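Local coordinates for protein replicative DNA helicase (Helicobacter pylori, PDB 3GXV) that probably unwinds duplex DNA at the replication fork as a hexameric, ATP-driven helicase, and interacts with primase, in part probably through its N-terminal domain, at residues S19-A24 with C60-N65; H26-V31 with L47-A52. All coordinates share one frame; numbering follows the deposited sequence.

In the fold
Contacts 1 and 2 adjoin in the interior of this all-helical domain, their centres 9 Å apart. Contact 1 sets the end of helix 3-23 against the loop leading into helix 64-69 and is the more peripheral, its centre about 14 Å from that of the chain; contact 2, deeper at about 9 Å, packs the short helix 27-32 on helix 43-57. Both are buried and have no hydrogen bond between their segments. The seam is direct: Ile62 CD1 lies 3.7 Å from Ile28 CD1, and Ile21 CD1 lies 3.8 Å from Phe49 CE1. Contact 1 is aliphatic apart from one methyl-to-carbonyl contact, whereas contact 2 includes a phenyl ring. Polar residues flanking both reach the second subunit.

Contact 1 (S19-A24 with C60-N65); sequences SGIVLA and CPIDEN
With chi1 at -69° in Ile21 and -68° in Ile62, each isoleucine has CG2 opposite its own backbone N and CG1 opposite its carbonyl carbon. The touching branches nonetheless differ: Ile21 offers its short CG2 methyl, whereas Ile62 reaches it with the end of its longer branch, CD1, at 4.2 Å. The other methyl of Ile62, CG2, is 4.1 Å from Val22 CG2, so Ile62 spreads its two branches over neighbouring residues of the helix. Val22 has its CG1 opposite the backbone N (chi1 172°), and that methyl lies 3.7 Å from Ile62 O, a carbon-to-carbonyl packing contact. The nearest pair of CA atoms across the segments is Val22 CA and Ile62 CA, 5.8 Å apart. One residue on, Asp63 takes the N-cap position of helix 64-69, its OD1 accepting from Phe66 N and its OD2 bonded to Tyr41 OH of the second subunit. Ile62 also packs on Ala52 of helix 43-57 and on Ile67. No hydrogen bond or salt bridge joins the two segments; they hold together by van der Waals contact and by burial of 151 Å² of mostly apolar surface, while directional polar bonding begins at the adjoining helix cap.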
loop_
_atom_site.group_PDB
_atom_site.type_symbol
_atom_site.label_atom_id
_atom_site.label_comp_id
_atom_site.label_asym_id
_atom_site.label_seq_id
_atom_site.Cartn_x
_atom_site.Cartn_y
_atom_site.Cartn_z
ATOM N N SER B 19 -9.596 -4.243 -6.267
ATOM C CA SER B 19 -8.316 -4.599 -6.859
ATOM C C SER B 19 -7.683 -3.324 -7.396
ATOM O O SER B 19 -6.468 -3.171 -7.347
ATOM C CB SER B 19 -8.501 -5.591 -8.007
ATOM O OG SER B 19 -7.313 -5.684 -8.770
ATOM N N GLY B 20 -8.515 -2.417 -7.904
ATOM C CA GLY B 20 -8.014 -1.153 -8.428
ATOM C C GLY B 20 -7.422 -0.278 -7.332
ATOM O O GLY B 20 -6.417 0.401 -7.535
ATOM N N ILE B 21 -8.057 -0.297 -6.165
ATOM C CA ILE B 21 -7.606 0.475 -5.005
ATOM C C ILE B 21 -6.249 -0.036 -4.517
ATOM O O ILE B 21 -5.428 0.736 -4.009
ATOM C CB ILE B 21 -8.626 0.374 -3.846
ATOM C CG1 ILE B 21 -9.907 1.117 -4.227
ATOM C CG2 ILE B 21 -8.020 0.915 -2.542
ATOM C CD1 ILE B 21 -10.955 1.117 -3.140
ATOM N N VAL B 22 -6.029 -1.340 -4.677
ATOM C CA VAL B 22 -4.778 -1.970 -4.270
ATOM C C VAL B 22 -3.635 -1.542 -5.189
ATOM O O VAL B 22 -2.476 -1.539 -4.787
ATOM C CB VAL B 22 -4.914 -3.509 -4.278
ATOM C CG1 VAL B 22 -3.555 -4.165 -4.059
ATOM C CG2 VAL B 22 -5.891 -3.943 -3.186
ATOM N N LEU B 23 -3.976 -1.182 -6.422
ATOM C CA LEU B 23 -3.002 -0.725 -7.419
ATOM C C LEU B 23 -2.687 0.766 -7.225
ATOM O O LEU B 23 -1.558 1.214 -7.459
ATOM C CB LEU B 23 -3.546 -0.956 -8.829
ATOM C CG LEU B 23 -2.951 -0.062 -9.916
ATOM C CD1 LEU B 23 -1.448 -0.291 -10.012
ATOM C CD2 LEU B 23 -3.634 -0.358 -11.238
ATOM N N ALA B 24 -3.698 1.529 -6.817
ATOM C CA ALA B 24 -3.530 2.952 -6.560
ATOM C C ALA B 24 -4.240 3.278 -5.254
ATOM O O ALA B 24 -5.377 3.751 -5.265
ATOM C CB ALA B 24 -4.120 3.778 -7.695
ATOM N N CYS B 60 -0.782 3.390 6.072
ATOM C CA CYS B 60 -0.141 2.100 5.844
ATOM C C CYS B 60 -0.547 1.604 4.463
ATOM O O CYS B 60 -1.706 1.732 4.059
ATOM C CB CYS B 60 -0.562 1.071 6.898
ATOM S SG CYS B 60 0.275 -0.536 6.701
ATOM N N PRO B 61 0.402 1.033 3.714
ATOM C CA PRO B 61 0.052 0.549 2.384
ATOM C C PRO B 61 -1.134 -0.418 2.406
ATOM O O PRO B 61 -1.390 -1.086 3.403
ATOM C CB PRO B 61 1.341 -0.126 1.920
ATOM C CG PRO B 61 2.416 0.658 2.612
ATOM C CD PRO B 61 1.840 0.845 3.989
ATOM N N ILE B 62 -1.875 -0.469 1.305
ATOM C CA ILE B 62 -2.988 -1.397 1.207
ATOM C C ILE B 62 -2.523 -2.481 0.255
ATOM O O ILE B 62 -2.587 -2.317 -0.956
ATOM C CB ILE B 62 -4.238 -0.736 0.626
ATOM C CG1 ILE B 62 -4.786 0.283 1.623
ATOM C CG2 ILE B 62 -5.267 -1.809 0.271
ATOM C CD1 ILE B 62 -5.911 1.160 1.074
ATOM N N ASP B 63 -2.025 -3.581 0.803
ATOM C CA ASP B 63 -1.547 -4.675 -0.026
ATOM C C ASP B 63 -1.892 -6.021 0.594
ATOM O O ASP B 63 -2.508 -6.084 1.659
ATOM C CB ASP B 63 -0.029 -4.553 -0.253
ATOM C CG ASP B 63 0.771 -4.492 1.051
ATOM O OD1 ASP B 63 0.540 -5.343 1.930
ATOM O OD2 ASP B 63 1.648 -3.605 1.183
ATOM N N GLU B 64 -1.514 -7.090 -0.092
ATOM C CA GLU B 64 -1.782 -8.436 0.383
ATOM C C GLU B 64 -1.277 -8.631 1.815
ATOM O O GLU B 64 -2.003 -9.151 2.672
ATOM C CB GLU B 64 -1.125 -9.452 -0.548
ATOM C CG GLU B 64 -2.115 -10.432 -1.158
ATOM C CD GLU B 64 -1.472 -11.385 -2.142
ATOM O OE1 GLU B 64 -0.829 -10.910 -3.098
ATOM O OE2 GLU B 64 -1.617 -12.610 -1.962
ATOM N N ASN B 65 -0.037 -8.206 2.069
ATOM C CA ASN B 65 0.575 -8.331 3.396
ATOM C C ASN B 65 -0.242 -7.665 4.494
ATOM O O ASN B 65 -0.755 -8.334 5.376
ATOM C CB ASN B 65 2.005 -7.757 3.388
ATOM C CG ASN B 65 2.578 -7.557 4.792
ATOM O OD1 ASN B 65 2.293 -8.324 5.706
ATOM N ND2 ASN B 65 3.408 -6.530 4.956
#

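Contact 2 (H26-V31 with L47-A52); sequences HKIEEV and LFFEIA
Aliphatic packing joins Ile28 to Ala52: the CD1 end of Ile28 reaches the helix 43-57 backbone, 3.6 Å from Ala52 C and 3.7 Å from Ala52 CB. An extended side chain makes this possible, with CG1 opposite the backbone N (chi1 -162°) and the chain still extended at chi2. Aliphatic-to-aromatic packing involves the far rim of Phe49. Its CE1 lies 3.8 Å from Val31 CG1 and 4.1 Å from Ile28 CG1, and the same valine methyl is 3.9 Å from Phe49 CZ; both aliphatic groups approach the ring obliquely. Phe40 meets this ring with planes at about 40°, while Leu18 of helix 3-23 also touches it. Polar interactions occur near the start of segment 26-31, where Lys27 NZ forms a salt bridge and His26 NE2 a hydrogen bond with Glu119 of the second subunit. The axes of the short segments 27-31 and 47-52 approach to 11.8 Å at a signed crossing angle of -123°. Axes this far apart are bridged by the side chains of Ile28, Val31 and Phe49, and the contact is part of the buried core of the helical DnaB-like helicase N-terminal domain.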
loop_
_atom_site.group_PDB
_atom_site.type_symbol
_atom_site.label_atom_id
_atom_site.label_comp_id
_atom_site.label_asym_id
_atom_site.label_seq_id
_atom_site.Cartn_x
_atom_site.Cartn_y
_atom_site.Cartn_z
ATOM N N HIS B 26 -4.432 5.576 -3.520
ATOM C CA HIS B 26 -4.989 6.920 -3.427
ATOM C C HIS B 26 -6.434 6.955 -3.921
ATOM O O HIS B 26 -7.213 7.819 -3.519
ATOM C CB HIS B 26 -4.134 7.914 -4.228
ATOM C CG HIS B 26 -4.454 7.962 -5.695
ATOM N ND1 HIS B 26 -5.583 8.575 -6.193
ATOM C CD2 HIS B 26 -3.774 7.496 -6.769
ATOM C CE1 HIS B 26 -5.585 8.490 -7.510
ATOM N NE2 HIS B 26 -4.496 7.838 -7.885
ATOM N N LYS B 27 -6.792 6.005 -4.780
ATOM C CA LYS B 27 -8.142 5.944 -5.328
ATOM C C LYS B 27 -9.181 5.639 -4.270
ATOM O O LYS B 27 -10.388 5.723 -4.535
ATOM C CB LYS B 27 -8.236 4.884 -6.428
ATOM C CG LYS B 27 -7.762 5.325 -7.817
ATOM C CD LYS B 27 -7.828 4.160 -8.795
ATOM C CE LYS B 27 -7.447 4.565 -10.216
ATOM N NZ LYS B 27 -8.529 5.320 -10.900
ATOM N N ILE B 28 -8.722 5.304 -3.069
ATOM C CA ILE B 28 -9.640 4.949 -1.994
ATOM C C ILE B 28 -10.411 6.153 -1.477
ATOM O O ILE B 28 -11.509 6.018 -0.941
ATOM C CB ILE B 28 -8.889 4.243 -0.822
ATOM C CG1 ILE B 28 -9.894 3.504 0.067
ATOM C CG2 ILE B 28 -8.117 5.261 0.008
ATOM C CD1 ILE B 28 -9.246 2.673 1.168
ATOM N N GLU B 29 -9.841 7.337 -1.657
ATOM C CA GLU B 29 -10.485 8.569 -1.206
ATOM C C GLU B 29 -11.691 8.863 -2.092
ATOM O O GLU B 29 -12.777 9.198 -1.609
ATOM C CB GLU B 29 -9.480 9.721 -1.271
ATOM C CG GLU B 29 -8.186 9.400 -0.535
ATOM C CD GLU B 29 -7.023 10.282 -0.946
ATOM O OE1 GLU B 29 -5.888 10.000 -0.505
ATOM O OE2 GLU B 29 -7.245 11.251 -1.706
ATOM N N GLU B 30 -11.490 8.712 -3.395
ATOM C CA GLU B 30 -12.541 8.959 -4.361
ATOM C C GLU B 30 -13.678 7.946 -4.187
ATOM O O GLU B 30 -14.849 8.319 -4.087
ATOM C CB GLU B 30 -11.958 8.887 -5.774
ATOM C CG GLU B 30 -10.851 9.920 -6.045
ATOM C CD GLU B 30 -9.442 9.400 -5.772
ATOM O OE1 GLU B 30 -8.985 8.504 -6.512
ATOM O OE2 GLU B 30 -8.787 9.888 -4.825
ATOM N N VAL B 31 -13.320 6.665 -4.137
ATOM C CA VAL B 31 -14.288 5.590 -3.967
ATOM C C VAL B 31 -15.107 5.754 -2.690
ATOM O O VAL B 31 -16.315 5.526 -2.699
ATOM C CB VAL B 31 -13.576 4.223 -3.932
ATOM C CG1 VAL B 31 -14.588 3.100 -3.676
ATOM C CG2 VAL B 31 -12.847 3.999 -5.254
ATOM N N LEU B 47 -16.044 -5.857 4.061
ATOM C CA LEU B 47 -15.104 -6.040 5.159
ATOM C C LEU B 47 -13.708 -5.616 4.690
ATOM O O LEU B 47 -12.956 -4.967 5.437
ATOM C CB LEU B 47 -15.100 -7.506 5.623
ATOM C CG LEU B 47 -14.193 -7.928 6.795
ATOM C CD1 LEU B 47 -14.154 -6.835 7.855
ATOM C CD2 LEU B 47 -14.707 -9.242 7.396
ATOM N N PHE B 48 -13.378 -5.989 3.451
ATOM C CA PHE B 48 -12.096 -5.639 2.845
ATOM C C PHE B 48 -12.010 -4.114 2.741
ATOM O O PHE B 48 -11.034 -3.518 3.185
ATOM C CB PHE B 48 -11.980 -6.239 1.443
ATOM C CG PHE B 48 -10.627 -6.059 0.813
ATOM C CD1 PHE B 48 -9.637 -7.007 0.997
ATOM C CD2 PHE B 48 -10.351 -4.950 0.012
ATOM C CE1 PHE B 48 -8.384 -6.856 0.392
ATOM C CE2 PHE B 48 -9.107 -4.791 -0.594
ATOM C CZ PHE B 48 -8.123 -5.747 -0.407
ATOM N N PHE B 49 -13.034 -3.492 2.160
ATOM C CA PHE B 49 -13.061 -2.036 2.023
ATOM C C PHE B 49 -12.828 -1.369 3.385
ATOM O O PHE B 49 -12.183 -0.325 3.494
ATOM C CB PHE B 49 -14.413 -1.579 1.455
ATOM C CG PHE B 49 -14.424 -0.144 0.988
ATOM C CD1 PHE B 49 -13.497 0.299 0.040
ATOM C CD2 PHE B 49 -15.325 0.773 1.524
ATOM C CE1 PHE B 49 -13.472 1.627 -0.360
ATOM C CE2 PHE B 49 -15.305 2.113 1.126
ATOM C CZ PHE B 49 -14.378 2.537 0.189
ATOM N N GLU B 50 -13.361 -2.002 4.422
ATOM C CA GLU B 50 -13.272 -1.515 5.787
ATOM C C GLU B 50 -11.827 -1.506 6.274
ATOM O O GLU B 50 -11.325 -0.485 6.746
ATOM C CB GLU B 50 -14.117 -2.422 6.673
ATOM C CG GLU B 50 -14.584 -1.860 8.007
ATOM C CD GLU B 50 -15.352 -2.914 8.786
ATOM O OE1 GLU B 50 -14.701 -3.795 9.387
ATOM O OE2 GLU B 50 -16.605 -2.889 8.769
ATOM N N ILE B 51 -11.160 -2.652 6.159
ATOM C CA ILE B 51 -9.773 -2.762 6.592
ATOM C C ILE B 51 -8.901 -1.804 5.787
ATOM O O ILE B 51 -7.932 -1.243 6.309
ATOM C CB ILE B 51 -9.242 -4.205 6.427
ATOM C CG1 ILE B 51 -10.010 -5.159 7.352
ATOM C CG2 ILE B 51 -7.760 -4.248 6.759
ATOM C CD1 ILE B 51 -9.854 -6.640 6.993
ATOM N N ALA B 52 -9.254 -1.604 4.522
ATOM C CA ALA B 52 -8.490 -0.714 3.660
ATOM C C ALA B 52 -8.644 0.720 4.143
ATOM O O ALA B 52 -7.661 1.447 4.267
ATOM C CB ALA B 52 -8.957 -0.844 2.208
#